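Local coordinates for Crov588 (Cafeteriavirus, PDB 6NYR), which is of unknown function but folds into a circular leucine-rich repeat solenoid made largely of FNIP repeats, at residues Thr122-Gly127 and Asn137-Gly142; Leu100-Gly105 and Asn115-Gly120; Glu2-Lys7 and Asp22-Ile27. All coordinates share one frame; numbering follows the deposited sequence.

In the fold
Contacts 1 and 2 show how a solenoid repeats one arrangement turn after turn, while contact 3 shows how the chain begins. Along the chain contact 3 comes first, then contact 2, then contact 1. Contacts 1 and 2 lie on consecutive turns, their centres about 6 Å apart, and the neighbouring parallel strands 101-103 and 123-125 tie them together by backbone hydrogen bonds. The centre of contact 3 is about 27 Å from that of contact 2 and about 32 Å from that of contact 1. Its segments carry outermost strand 5-7, antiparallel to strand 10-12, and part of helix 25-28. The ring thus repeats strand-to-loop packing joined by inter-strand hydrogen bonds, with a different arrangement at the N-terminal end.

Contact 1: Thr122-Gly127 and Asn137-Gly142; sequences THLTFG and NVLPGG
Thr122 and Gly142 bring the two backbones closest, with their CA atoms 6.0 Å apart, whereas the CA atoms of Leu124 and Leu139 stand 8.8 Å from one another. Segment 122-127 is extended and carries strand 123-125; segment 137-142 is a loop on the way to strand 145-147. No hydrogen bond joins them, and where they stand farther apart two leucine side chains fill the distance.

Leu124 and Leu139 do this. The CB of Leu124 points toward the loop, and with CG anti to the backbone N (chi1 175°) the branch is carried inward until its CD2 lies 3.9 Å from CD2 of Leu139. The two side chains meet at about a right angle, methyl against methyl. Leu124 is flanked by Leu102 and Leu146, its counterparts on the preceding and following strands, and Leu139 also rests on Leu146 and Pro162, so this pair is one link in a continuous row of aliphatic groups. Phe126, in van der Waals reach of Leu146 and with its ring stacked on Phe130, continues the apolar layer.

At the narrow end Thr122 divides its two branches. Its CG2 methyl approaches the carbonyl O of Gly142 at 3.9 Å, a loose contact. The hydroxyl has other business: OG1 accepts a hydrogen bond from ND1 of His123 at 3.1 Å, lying only 8° out of the imidazole plane, and is also bonded to the carbonyl of Leu100. Those two partners would fix both the hydroxyl and the rotation of the imidazole ring.

Chemically, then, the strand and its following loop cohere through buried hydrocarbon, while the hydroxyl of Thr122 ties the strand to Leu100 of the preceding turn and, through His123 ND1, steadies the imidazole, which stacks on His145 of the next.

Contact 2: Leu100-Gly105 and Asn115-Gly120; sequences LKLKLG and NVLPGG
Leu100 meets Gly120 just before strand 101-103, where the two backbones draw together, their CA atoms 6.2 Å apart. From the backbone the side chain sets off away from the loop: CB lies 5.0 Å from the carbonyl O of Gly120, and CG hardly improves on this at 4.8 Å. The direction is recovered at the tip. Because CD1 continues the chain anti to CA (chi2 170°), it runs outward, and the other branch is left to turn back, placing CD2 3.5 Å from Gly120 O. A methyl thus rests against a carbonyl oxygen, a van der Waals touch on a fairly exposed flank.

Deeper in, Leu102 points its CB toward the loop and brings CD2 to 4.3 Å from CD1 of Leu117. Leu117 has CD1 nearly eclipsed with CA (chi2 2°), an uncommon shape that deserves some caution at this resolution. It also packs on Ile112, while Leu102 touches Ile79 of the preceding strand. Leu104 extends the apolar side to Leu92 of helix 89-93.

On the other side of the strand Lys103 curls its ammonium group back, and NZ bonds the carbonyl O of Leu104 at 3.0 Å with a C=O...N angle of 161°. NZ also forms a salt bridge with Asp106 and a hydrogen bond to the carbonyl of Tyr81, so it joins the turn after its own strand to the one after the preceding strand 78-80.

A short strand and the residues just after it that turn leucines inward against a leucine of the returning loop, with parallel strands of adjacent turns on both flanks, is the hallmark of the leucine-rich repeat, here in its FNIP form.

Contact 3: Glu2-Lys7 and Asp22-Ile27; sequences EKYTIK and DKYYKI
Tyr4 is the residue through which segment 2-7 reaches Tyr24 and Ile27, and the chain leads up to it in irregular form. Glu2 leans on Tyr656, from near the far end of the chain. At Lys3 the backbone N is hydrogen-bonded to the side chain of Asn14, and its ammonium group has a long, weak ion pair with Glu676.

Next comes Tyr4, whose CG sits between the backbone N and the carbonyl carbon (chi1 75°), so that the ring projects toward segment 22-27. Its CD2 comes to the edge of the Tyr24 ring, near that ring's plane, 4.3 Å from CE2. Tyr24 in turn meets Phe17 edge-to-face. Farther out on the Tyr4 ring, CE2 lies 3.9 Å from CD1 of Ile27, whose side chain comes from the opposite direction. The modelled approach of the phenol oxygen to CG2 of Ile27 is too short to be trusted in detail.

Past Thr5, which pairs with Thr12 of the antiparallel strand 10-12, Ile6 lays its CG1 in the plane of the Tyr4 ring, 3.9 Å from CE1. Leu11 touches Tyr4, Ile6 and Ile27 together.

With no hydrogen bond across it, this surface contact joins Tyr4, just ahead of strand 5-7, to Tyr24 and Ile27 by aromatic and aliphatic packing, with Leu11 touching the group.

Contact 1: Thr122-Gly127 and Asn137-Gly142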
ATOM      1  N   THR A 122     -24.670  17.311  10.777  1.00 57.53           N
ATOM      2  CA  THR A 122     -23.633  16.963  11.736  1.00 56.42           C
ATOM      3  C   THR A 122     -22.220  17.109  11.189  1.00 56.27           C
ATOM      4  O   THR A 122     -21.288  17.316  11.971  1.00 55.12           O
ATOM      5  CB  THR A 122     -23.809  15.513  12.217  1.00 58.27           C
ATOM      6  OG1 THR A 122     -24.001  14.650  11.087  1.00 61.26           O
ATOM      7  CG2 THR A 122     -25.001  15.390  13.149  1.00 57.80           C
ATOM      8  N   HIS A 123     -22.036  17.008   9.874  1.00 57.37           N
ATOM      9  CA  HIS A 123     -20.721  17.049   9.250  1.00 56.03           C
ATOM     10  C   HIS A 123     -20.738  18.086   8.142  1.00 53.03           C
ATOM     11  O   HIS A 123     -21.477  17.935   7.164  1.00 49.46           O
ATOM     12  CB  HIS A 123     -20.333  15.670   8.696  1.00 57.77           C
ATOM     13  CG  HIS A 123     -20.012  14.659   9.753  1.00 58.88           C
ATOM     14  ND1 HIS A 123     -20.925  14.253  10.703  1.00 60.63           N
ATOM     15  CD2 HIS A 123     -18.877  13.961  10.003  1.00 59.04           C
ATOM     16  CE1 HIS A 123     -20.366  13.355  11.495  1.00 59.61           C
ATOM     17  NE2 HIS A 123     -19.124  13.159  11.090  1.00 59.26           N
ATOM     18  N   LEU A 124     -19.941  19.139   8.304  1.00 56.33           N
ATOM     19  CA  LEU A 124     -19.841  20.212   7.323  1.00 55.33           C
ATOM     20  C   LEU A 124     -18.389  20.395   6.907  1.00 53.31           C
ATOM     21  O   LEU A 124     -17.500  20.480   7.760  1.00 55.10           O
ATOM     22  CB  LEU A 124     -20.398  21.525   7.878  1.00 55.85           C
ATOM     23  CG  LEU A 124     -20.231  22.743   6.967  1.00 55.68           C
ATOM     24  CD1 LEU A 124     -20.885  22.496   5.618  1.00 55.48           C
ATOM     25  CD2 LEU A 124     -20.805  23.993   7.625  1.00 52.82           C
ATOM     26  N   THR A 125     -18.155  20.450   5.601  1.00 52.54           N
ATOM     27  CA  THR A 125     -16.843  20.726   5.034  1.00 50.94           C
ATOM     28  C   THR A 125     -16.989  21.817   3.985  1.00 50.40           C
ATOM     29  O   THR A 125     -17.787  21.679   3.052  1.00 51.35           O
ATOM     30  CB  THR A 125     -16.227  19.465   4.412  1.00 51.28           C
ATOM     31  OG1 THR A 125     -15.977  18.500   5.444  1.00 49.92           O
ATOM     32  CG2 THR A 125     -14.926  19.800   3.695  1.00 50.72           C
ATOM     33  N   PHE A 126     -16.227  22.898   4.140  1.00 48.94           N
ATOM     34  CA  PHE A 126     -16.287  24.001   3.193  1.00 46.96           C
ATOM     35  C   PHE A 126     -15.404  23.730   1.977  1.00 45.57           C
ATOM     36  O   PHE A 126     -14.404  23.009   2.051  1.00 44.60           O
ATOM     37  CB  PHE A 126     -15.854  25.315   3.850  1.00 46.37           C
ATOM     38  CG  PHE A 126     -16.921  25.956   4.696  1.00 45.08           C
ATOM     39  CD1 PHE A 126     -17.936  26.698   4.114  1.00 43.54           C
ATOM     40  CD2 PHE A 126     -16.902  25.823   6.074  1.00 45.93           C
ATOM     41  CE1 PHE A 126     -18.916  27.288   4.889  1.00 44.13           C
ATOM     42  CE2 PHE A 126     -17.879  26.409   6.855  1.00 46.42           C
ATOM     43  CZ  PHE A 126     -18.888  27.143   6.262  1.00 44.91           C
ATOM     44  N   GLY A 127     -15.790  24.323   0.853  1.00 49.20           N
ATOM     45  CA  GLY A 127     -15.025  24.200  -0.371  1.00 50.03           C
ATOM     46  C   GLY A 127     -13.741  25.004  -0.343  1.00 47.32           C
ATOM     47  O   GLY A 127     -13.478  25.803   0.556  1.00 47.10           O
ATOM     48  N   ASN A 137     -25.240  31.579  15.267  1.00 59.66           N
ATOM     49  CA  ASN A 137     -26.396  30.818  14.800  1.00 61.63           C
ATOM     50  C   ASN A 137     -26.434  30.696  13.281  1.00 57.07           C
ATOM     51  O   ASN A 137     -27.500  30.744  12.661  1.00 58.00           O
ATOM     52  CB  ASN A 137     -27.694  31.447  15.310  1.00 65.64           C
ATOM     53  CG  ASN A 137     -27.842  31.345  16.809  1.00 71.36           C
ATOM     54  OD1 ASN A 137     -27.870  32.355  17.516  1.00 73.18           O
ATOM     55  ND2 ASN A 137     -27.938  30.120  17.308  1.00 73.54           N
ATOM     56  N   VAL A 138     -25.268  30.509  12.678  1.00 54.46           N
ATOM     57  CA  VAL A 138     -25.163  30.171  11.266  1.00 52.59           C
ATOM     58  C   VAL A 138     -24.957  28.677  11.083  1.00 51.06           C
ATOM     59  O   VAL A 138     -25.618  28.043  10.261  1.00 52.64           O
ATOM     60  CB  VAL A 138     -24.029  30.978  10.597  1.00 50.63           C
ATOM     61  CG1 VAL A 138     -23.834  30.511   9.163  1.00 50.18           C
ATOM     62  CG2 VAL A 138     -24.343  32.462  10.643  1.00 49.60           C
ATOM     63  N   LEU A 139     -24.029  28.111  11.844  1.00 53.38           N
ATOM     64  CA  LEU A 139     -23.743  26.690  11.774  1.00 54.27           C
ATOM     65  C   LEU A 139     -24.858  25.898  12.449  1.00 54.33           C
ATOM     66  O   LEU A 139     -25.357  26.306  13.504  1.00 56.51           O
ATOM     67  CB  LEU A 139     -22.408  26.408  12.458  1.00 55.69           C
ATOM     68  CG  LEU A 139     -21.201  27.147  11.875  1.00 54.26           C
ATOM     69  CD1 LEU A 139     -19.962  26.927  12.728  1.00 54.21           C
ATOM     70  CD2 LEU A 139     -20.953  26.690  10.442  1.00 51.92           C
ATOM     71  N   PRO A 140     -25.275  24.778  11.863  1.00 52.87           N
ATOM     72  CA  PRO A 140     -26.300  23.946  12.508  1.00 54.57           C
ATOM     73  C   PRO A 140     -25.961  23.677  13.968  1.00 55.48           C
ATOM     74  O   PRO A 140     -24.806  23.452  14.330  1.00 57.69           O
ATOM     75  CB  PRO A 140     -26.293  22.662  11.671  1.00 54.91           C
ATOM     76  CG  PRO A 140     -25.841  23.108  10.310  1.00 54.82           C
ATOM     77  CD  PRO A 140     -24.879  24.256  10.538  1.00 53.30           C
ATOM     78  N   GLY A 141     -26.997  23.694  14.810  1.00 55.13           N
ATOM     79  CA  GLY A 141     -26.806  23.660  16.248  1.00 55.86           C
ATOM     80  C   GLY A 141     -26.237  22.367  16.783  1.00 53.68           C
ATOM     81  O   GLY A 141     -25.693  22.357  17.892  1.00 53.36           O
ATOM     82  N   GLY A 142     -26.364  21.278  16.035  1.00 52.71           N
ATOM     83  CA  GLY A 142     -25.826  20.003  16.457  1.00 57.14           C
ATOM     84  C   GLY A 142     -24.634  19.541  15.640  1.00 57.97           C
ATOM     85  O   GLY A 142     -24.367  18.338  15.553  1.00 58.75           O
TER

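Contact 2: Leu100-Gly105 and Asn115-Gly120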
ATOM      1  N   LEU A 100     -27.308  15.024   6.776  1.00 61.64           N
ATOM      2  CA  LEU A 100     -26.435  14.983   7.939  1.00 61.72           C
ATOM      3  C   LEU A 100     -24.998  15.374   7.635  1.00 62.23           C
ATOM      4  O   LEU A 100     -24.325  15.933   8.503  1.00 63.97           O
ATOM      5  CB  LEU A 100     -26.432  13.571   8.535  1.00 62.18           C
ATOM      6  CG  LEU A 100     -27.773  13.055   9.050  1.00 62.89           C
ATOM      7  CD1 LEU A 100     -27.682  11.578   9.373  1.00 59.39           C
ATOM      8  CD2 LEU A 100     -28.194  13.848  10.275  1.00 64.23           C
ATOM      9  N   LYS A 101     -24.520  15.100   6.424  1.00 58.38           N
ATOM     10  CA  LYS A 101     -23.124  15.294   6.061  1.00 58.06           C
ATOM     11  C   LYS A 101     -23.062  16.007   4.721  1.00 58.47           C
ATOM     12  O   LYS A 101     -23.736  15.608   3.767  1.00 60.41           O
ATOM     13  CB  LYS A 101     -22.399  13.953   6.004  1.00 58.49           C
ATOM     14  CG  LYS A 101     -22.528  13.149   7.286  1.00 61.43           C
ATOM     15  CD  LYS A 101     -21.437  12.102   7.390  1.00 62.42           C
ATOM     16  CE  LYS A 101     -21.554  11.312   8.681  1.00 65.78           C
ATOM     17  NZ  LYS A 101     -20.449  10.323   8.806  1.00 69.18           N
ATOM     18  N   LEU A 102     -22.254  17.059   4.657  1.00 54.03           N
ATOM     19  CA  LEU A 102     -22.229  17.917   3.483  1.00 54.78           C
ATOM     20  C   LEU A 102     -20.834  18.465   3.265  1.00 50.86           C
ATOM     21  O   LEU A 102     -20.223  19.004   4.193  1.00 49.23           O
ATOM     22  CB  LEU A 102     -23.219  19.076   3.648  1.00 57.62           C
ATOM     23  CG  LEU A 102     -23.143  20.246   2.667  1.00 58.02           C
ATOM     24  CD1 LEU A 102     -23.552  19.837   1.269  1.00 56.06           C
ATOM     25  CD2 LEU A 102     -24.010  21.401   3.187  1.00 61.48           C
ATOM     26  N   LYS A 103     -20.340  18.327   2.039  1.00 49.05           N
ATOM     27  CA  LYS A 103     -19.205  19.105   1.565  1.00 51.14           C
ATOM     28  C   LYS A 103     -19.692  20.021   0.448  1.00 51.45           C
ATOM     29  O   LYS A 103     -20.233  19.546  -0.559  1.00 52.29           O
ATOM     30  CB  LYS A 103     -18.057  18.236   1.057  1.00 51.44           C
ATOM     31  CG  LYS A 103     -16.882  19.093   0.586  1.00 51.14           C
ATOM     32  CD  LYS A 103     -15.804  18.287  -0.116  1.00 54.87           C
ATOM     33  CE  LYS A 103     -14.767  19.208  -0.757  1.00 56.80           C
ATOM     34  NZ  LYS A 103     -15.353  20.094  -1.810  1.00 56.18           N
ATOM     35  N   LEU A 104     -19.510  21.324   0.632  1.00 51.85           N
ATOM     36  CA  LEU A 104     -19.898  22.301  -0.371  1.00 52.74           C
ATOM     37  C   LEU A 104     -18.945  22.263  -1.563  1.00 48.66           C
ATOM     38  O   LEU A 104     -17.792  21.832  -1.462  1.00 48.57           O
ATOM     39  CB  LEU A 104     -19.901  23.701   0.236  1.00 55.05           C
ATOM     40  CG  LEU A 104     -20.880  23.913   1.388  1.00 58.40           C
ATOM     41  CD1 LEU A 104     -20.607  25.226   2.101  1.00 58.34           C
ATOM     42  CD2 LEU A 104     -22.309  23.860   0.870  1.00 59.69           C
ATOM     43  N   GLY A 105     -19.453  22.705  -2.712  1.00 48.84           N
ATOM     44  CA  GLY A 105     -18.598  22.866  -3.873  1.00 51.50           C
ATOM     45  C   GLY A 105     -17.496  23.879  -3.623  1.00 49.45           C
ATOM     46  O   GLY A 105     -17.617  24.771  -2.782  1.00 47.42           O
ATOM     47  N   ASN A 115     -30.257  30.279   9.301  1.00 61.73           N
ATOM     48  CA  ASN A 115     -31.360  29.478   8.774  1.00 64.77           C
ATOM     49  C   ASN A 115     -31.193  29.187   7.286  1.00 65.63           C
ATOM     50  O   ASN A 115     -32.145  29.279   6.506  1.00 70.23           O
ATOM     51  CB  ASN A 115     -32.708  30.158   9.027  1.00 67.76           C
ATOM     52  CG  ASN A 115     -33.114  30.129  10.485  1.00 71.15           C
ATOM     53  OD1 ASN A 115     -33.303  31.172  11.110  1.00 74.37           O
ATOM     54  ND2 ASN A 115     -33.255  28.929  11.035  1.00 72.09           N
ATOM     55  N   VAL A 116     -29.980  28.828   6.886  1.00 61.86           N
ATOM     56  CA  VAL A 116     -29.702  28.382   5.523  1.00 58.89           C
ATOM     57  C   VAL A 116     -29.261  26.918   5.502  1.00 59.67           C
ATOM     58  O   VAL A 116     -29.911  26.074   4.884  1.00 59.48           O
ATOM     59  CB  VAL A 116     -28.659  29.294   4.838  1.00 58.32           C
ATOM     60  CG1 VAL A 116     -28.396  28.826   3.414  1.00 59.30           C
ATOM     61  CG2 VAL A 116     -29.131  30.742   4.854  1.00 56.34           C
ATOM     62  N   LEU A 117     -28.163  26.595   6.188  1.00 60.06           N
ATOM     63  CA  LEU A 117     -27.680  25.221   6.218  1.00 60.07           C
ATOM     64  C   LEU A 117     -28.699  24.317   6.918  1.00 61.58           C
ATOM     65  O   LEU A 117     -29.355  24.743   7.880  1.00 61.82           O
ATOM     66  CB  LEU A 117     -26.339  25.152   6.934  1.00 62.07           C
ATOM     67  CG  LEU A 117     -25.035  25.171   6.137  1.00 65.52           C
ATOM     68  CD1 LEU A 117     -25.219  25.309   4.641  1.00 66.51           C
ATOM     69  CD2 LEU A 117     -24.113  26.294   6.661  1.00 65.18           C
ATOM     70  N   PRO A 118     -28.838  23.068   6.476  1.00 60.30           N
ATOM     71  CA  PRO A 118     -29.775  22.145   7.136  1.00 58.47           C
ATOM     72  C   PRO A 118     -29.556  22.087   8.640  1.00 58.24           C
ATOM     73  O   PRO A 118     -28.428  21.952   9.120  1.00 61.48           O
ATOM     74  CB  PRO A 118     -29.477  20.801   6.464  1.00 61.89           C
ATOM     75  CG  PRO A 118     -28.975  21.177   5.091  1.00 62.61           C
ATOM     76  CD  PRO A 118     -28.215  22.477   5.273  1.00 61.66           C
ATOM     77  N   GLY A 119     -30.657  22.178   9.389  1.00 57.60           N
ATOM     78  CA  GLY A 119     -30.559  22.295  10.832  1.00 57.65           C
ATOM     79  C   GLY A 119     -30.018  21.060  11.519  1.00 60.76           C
ATOM     80  O   GLY A 119     -29.322  21.166  12.535  1.00 59.63           O
ATOM     81  N   GLY A 120     -30.313  19.883  10.983  1.00 62.19           N
ATOM     82  CA  GLY A 120     -29.866  18.647  11.583  1.00 64.11           C
ATOM     83  C   GLY A 120     -28.489  18.187  11.177  1.00 63.48           C
ATOM     84  O   GLY A 120     -28.039  17.126  11.620  1.00 62.56           O
TER

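Contact 3: Glu2-Lys7 and Asp22-Ile27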
ATOM      1  N   GLU A   2     -14.892   0.702 -19.626  1.00 79.61           N
ATOM      2  CA  GLU A   2     -15.989   1.475 -20.226  1.00 80.98           C
ATOM      3  C   GLU A   2     -17.291   0.885 -19.667  1.00 88.26           C
ATOM      4  O   GLU A   2     -17.964   0.067 -20.299  1.00 96.10           O
ATOM      5  CB  GLU A   2     -15.959   1.406 -21.751  1.00 79.39           C
ATOM      6  CG  GLU A   2     -14.661   1.881 -22.381  1.00 79.23           C
ATOM      7  CD  GLU A   2     -14.737   1.919 -23.897  1.00 84.04           C
ATOM      8  OE1 GLU A   2     -15.760   1.467 -24.452  1.00 86.57           O
ATOM      9  OE2 GLU A   2     -13.776   2.396 -24.537  1.00 85.54           O
ATOM     10  N   LYS A   3     -17.653   1.320 -18.456  1.00 87.49           N
ATOM     11  CA  LYS A   3     -18.795   0.753 -17.740  1.00 89.62           C
ATOM     12  C   LYS A   3     -19.070   1.480 -16.431  1.00 88.42           C
ATOM     13  O   LYS A   3     -18.360   2.427 -16.090  1.00 87.91           O
ATOM     14  CB  LYS A   3     -18.498  -0.732 -17.474  1.00 91.03           C
ATOM     15  CG  LYS A   3     -19.644  -1.688 -17.343  1.00 91.94           C
ATOM     16  CD  LYS A   3     -19.043  -3.109 -17.193  1.00 91.44           C
ATOM     17  CE  LYS A   3     -18.001  -3.138 -16.065  1.00 88.06           C
ATOM     18  NZ  LYS A   3     -17.806  -4.453 -15.413  1.00 87.11           N
ATOM     19  N   TYR A   4     -20.101   1.060 -15.696  1.00 88.66           N
ATOM     20  CA  TYR A   4     -20.243   1.381 -14.278  1.00 86.09           C
ATOM     21  C   TYR A   4     -20.014   0.076 -13.509  1.00 86.99           C
ATOM     22  O   TYR A   4     -20.090  -1.020 -14.078  1.00 91.08           O
ATOM     23  CB  TYR A   4     -21.597   2.022 -13.924  1.00 83.34           C
ATOM     24  CG  TYR A   4     -22.767   1.096 -13.880  1.00 83.34           C
ATOM     25  CD1 TYR A   4     -23.008   0.314 -12.758  1.00 83.08           C
ATOM     26  CD2 TYR A   4     -23.657   1.022 -14.937  1.00 84.53           C
ATOM     27  CE1 TYR A   4     -24.083  -0.541 -12.704  1.00 83.98           C
ATOM     28  CE2 TYR A   4     -24.743   0.172 -14.891  1.00 85.91           C
ATOM     29  CZ  TYR A   4     -24.950  -0.608 -13.771  1.00 85.49           C
ATOM     30  OH  TYR A   4     -26.031  -1.457 -13.716  1.00 85.30           O
ATOM     31  N   THR A   5     -19.746   0.186 -12.204  1.00 81.79           N
ATOM     32  CA  THR A   5     -19.478  -0.989 -11.384  1.00 78.90           C
ATOM     33  C   THR A   5     -20.098  -0.902  -9.995  1.00 77.01           C
ATOM     34  O   THR A   5     -20.074   0.153  -9.362  1.00 74.20           O
ATOM     35  CB  THR A   5     -17.958  -1.209 -11.228  1.00 76.84           C
ATOM     36  OG1 THR A   5     -17.426  -0.225 -10.327  1.00 75.88           O
ATOM     37  CG2 THR A   5     -17.245  -1.088 -12.569  1.00 77.05           C
ATOM     38  N   ILE A   6     -20.630  -2.032  -9.522  1.00 77.37           N
ATOM     39  CA  ILE A   6     -21.289  -2.129  -8.218  1.00 76.07           C
ATOM     40  C   ILE A   6     -20.410  -2.954  -7.283  1.00 79.44           C
ATOM     41  O   ILE A   6     -19.959  -4.049  -7.646  1.00 83.82           O
ATOM     42  CB  ILE A   6     -22.694  -2.755  -8.331  1.00 76.49           C
ATOM     43  CG1 ILE A   6     -23.651  -1.795  -9.030  1.00 77.31           C
ATOM     44  CG2 ILE A   6     -23.211  -3.170  -6.960  1.00 74.75           C
ATOM     45  CD1 ILE A   6     -25.038  -2.377  -9.281  1.00 78.38           C
ATOM     46  N   LYS A   7     -20.148  -2.411  -6.086  1.00 80.42           N
ATOM     47  CA  LYS A   7     -19.369  -3.102  -5.047  1.00 85.06           C
ATOM     48  C   LYS A   7     -20.062  -2.918  -3.705  1.00 90.56           C
ATOM     49  O   LYS A   7     -20.182  -1.781  -3.243  1.00 95.57           O
ATOM     50  CB  LYS A   7     -17.932  -2.610  -5.029  1.00 85.27           C
ATOM     51  CG  LYS A   7     -16.932  -3.478  -4.274  1.00 88.08           C
ATOM     52  CD  LYS A   7     -16.495  -2.882  -2.946  1.00 90.19           C
ATOM     53  CE  LYS A   7     -15.729  -3.903  -2.110  1.00 91.44           C
ATOM     54  NZ  LYS A   7     -14.339  -3.413  -1.847  1.00 89.73           N
ATOM     55  N   ASP A  22     -31.733   9.539 -17.331  1.00 87.25           N
ATOM     56  CA  ASP A  22     -33.161   9.271 -17.467  1.00 88.69           C
ATOM     57  C   ASP A  22     -33.465   7.780 -17.523  1.00 91.95           C
ATOM     58  O   ASP A  22     -34.530   7.345 -17.067  1.00 93.55           O
ATOM     59  CB  ASP A  22     -33.708   9.961 -18.719  1.00 88.24           C
ATOM     60  CG  ASP A  22     -33.683  11.472 -18.610  1.00 87.19           C
ATOM     61  OD1 ASP A  22     -32.590  12.063 -18.740  1.00 86.86           O
ATOM     62  OD2 ASP A  22     -34.757  12.071 -18.390  1.00 87.19           O
ATOM     63  N   LYS A  23     -32.551   6.981 -18.064  1.00 92.87           N
ATOM     64  CA  LYS A  23     -32.798   5.561 -18.274  1.00 96.30           C
ATOM     65  C   LYS A  23     -32.202   4.675 -17.188  1.00 96.49           C
ATOM     66  O   LYS A  23     -32.374   3.453 -17.245  1.00 99.24           O
ATOM     67  CB  LYS A  23     -32.244   5.138 -19.639  1.00 98.20           C
ATOM     68  CG  LYS A  23     -33.057   4.072 -20.344  1.00102.80           C
ATOM     69  CD  LYS A  23     -32.269   3.463 -21.495  1.00104.85           C
ATOM     70  CE  LYS A  23     -33.054   2.361 -22.188  1.00106.02           C
ATOM     71  NZ  LYS A  23     -32.180   1.563 -23.094  1.00105.99           N
ATOM     72  N   TYR A  24     -31.514   5.251 -16.205  1.00 90.72           N
ATOM     73  CA  TYR A  24     -30.843   4.479 -15.168  1.00 86.01           C
ATOM     74  C   TYR A  24     -31.673   4.321 -13.901  1.00 85.34           C
ATOM     75  O   TYR A  24     -31.212   3.676 -12.955  1.00 83.97           O
ATOM     76  CB  TYR A  24     -29.497   5.128 -14.818  1.00 81.54           C
ATOM     77  CG  TYR A  24     -28.443   4.922 -15.880  1.00 79.76           C
ATOM     78  CD1 TYR A  24     -28.429   5.699 -17.029  1.00 79.19           C
ATOM     79  CD2 TYR A  24     -27.461   3.951 -15.738  1.00 78.54           C
ATOM     80  CE1 TYR A  24     -27.477   5.514 -18.007  1.00 77.74           C
ATOM     81  CE2 TYR A  24     -26.498   3.760 -16.712  1.00 77.37           C
ATOM     82  CZ  TYR A  24     -26.512   4.545 -17.846  1.00 77.86           C
ATOM     83  OH  TYR A  24     -25.560   4.365 -18.822  1.00 78.47           O
ATOM     84  N   TYR A  25     -32.881   4.889 -13.861  1.00 85.90           N
ATOM     85  CA  TYR A  25     -33.706   4.804 -12.660  1.00 86.95           C
ATOM     86  C   TYR A  25     -33.821   3.364 -12.174  1.00 87.58           C
ATOM     87  O   TYR A  25     -33.654   3.080 -10.981  1.00 86.61           O
ATOM     88  CB  TYR A  25     -35.092   5.387 -12.942  1.00 91.14           C
ATOM     89  CG  TYR A  25     -35.801   5.890 -11.707  1.00 95.95           C
ATOM     90  CD1 TYR A  25     -36.486   5.020 -10.872  1.00 99.48           C
ATOM     91  CD2 TYR A  25     -35.785   7.238 -11.376  1.00 98.48           C
ATOM     92  CE1 TYR A  25     -37.132   5.477  -9.739  1.00102.14           C
ATOM     93  CE2 TYR A  25     -36.429   7.706 -10.249  1.00100.74           C
ATOM     94  CZ  TYR A  25     -37.101   6.823  -9.432  1.00101.76           C
ATOM     95  OH  TYR A  25     -37.742   7.287  -8.307  1.00100.43           O
ATOM     96  N   LYS A  26     -34.100   2.438 -13.094  1.00 89.13           N
ATOM     97  CA  LYS A  26     -34.167   1.027 -12.734  1.00 90.70           C
ATOM     98  C   LYS A  26     -32.862   0.561 -12.101  1.00 88.44           C
ATOM     99  O   LYS A  26     -32.863  -0.059 -11.031  1.00 86.41           O
ATOM    100  CB  LYS A  26     -34.512   0.192 -13.972  1.00 95.94           C
ATOM    101  CG  LYS A  26     -33.526   0.313 -15.128  1.00 97.50           C
ATOM    102  CD  LYS A  26     -33.894  -0.635 -16.279  1.00 99.90           C
ATOM    103  CE  LYS A  26     -35.189  -0.216 -16.975  1.00 99.81           C
ATOM    104  NZ  LYS A  26     -35.048   1.066 -17.725  1.00 98.42           N
ATOM    105  N   ILE A  27     -31.730   0.861 -12.744  1.00 88.85           N
ATOM    106  CA  ILE A  27     -30.442   0.428 -12.213  1.00 88.11           C
ATOM    107  C   ILE A  27     -30.214   1.024 -10.830  1.00 88.28           C
ATOM    108  O   ILE A  27     -29.715   0.350  -9.919  1.00 88.79           O
ATOM    109  CB  ILE A  27     -29.305   0.809 -13.181  1.00 85.53           C
ATOM    110  CG1 ILE A  27     -29.456   0.072 -14.510  1.00 84.01           C
ATOM    111  CG2 ILE A  27     -27.949   0.512 -12.546  1.00 83.33           C
ATOM    112  CD1 ILE A  27     -28.584   0.630 -15.624  1.00 82.77           C
TER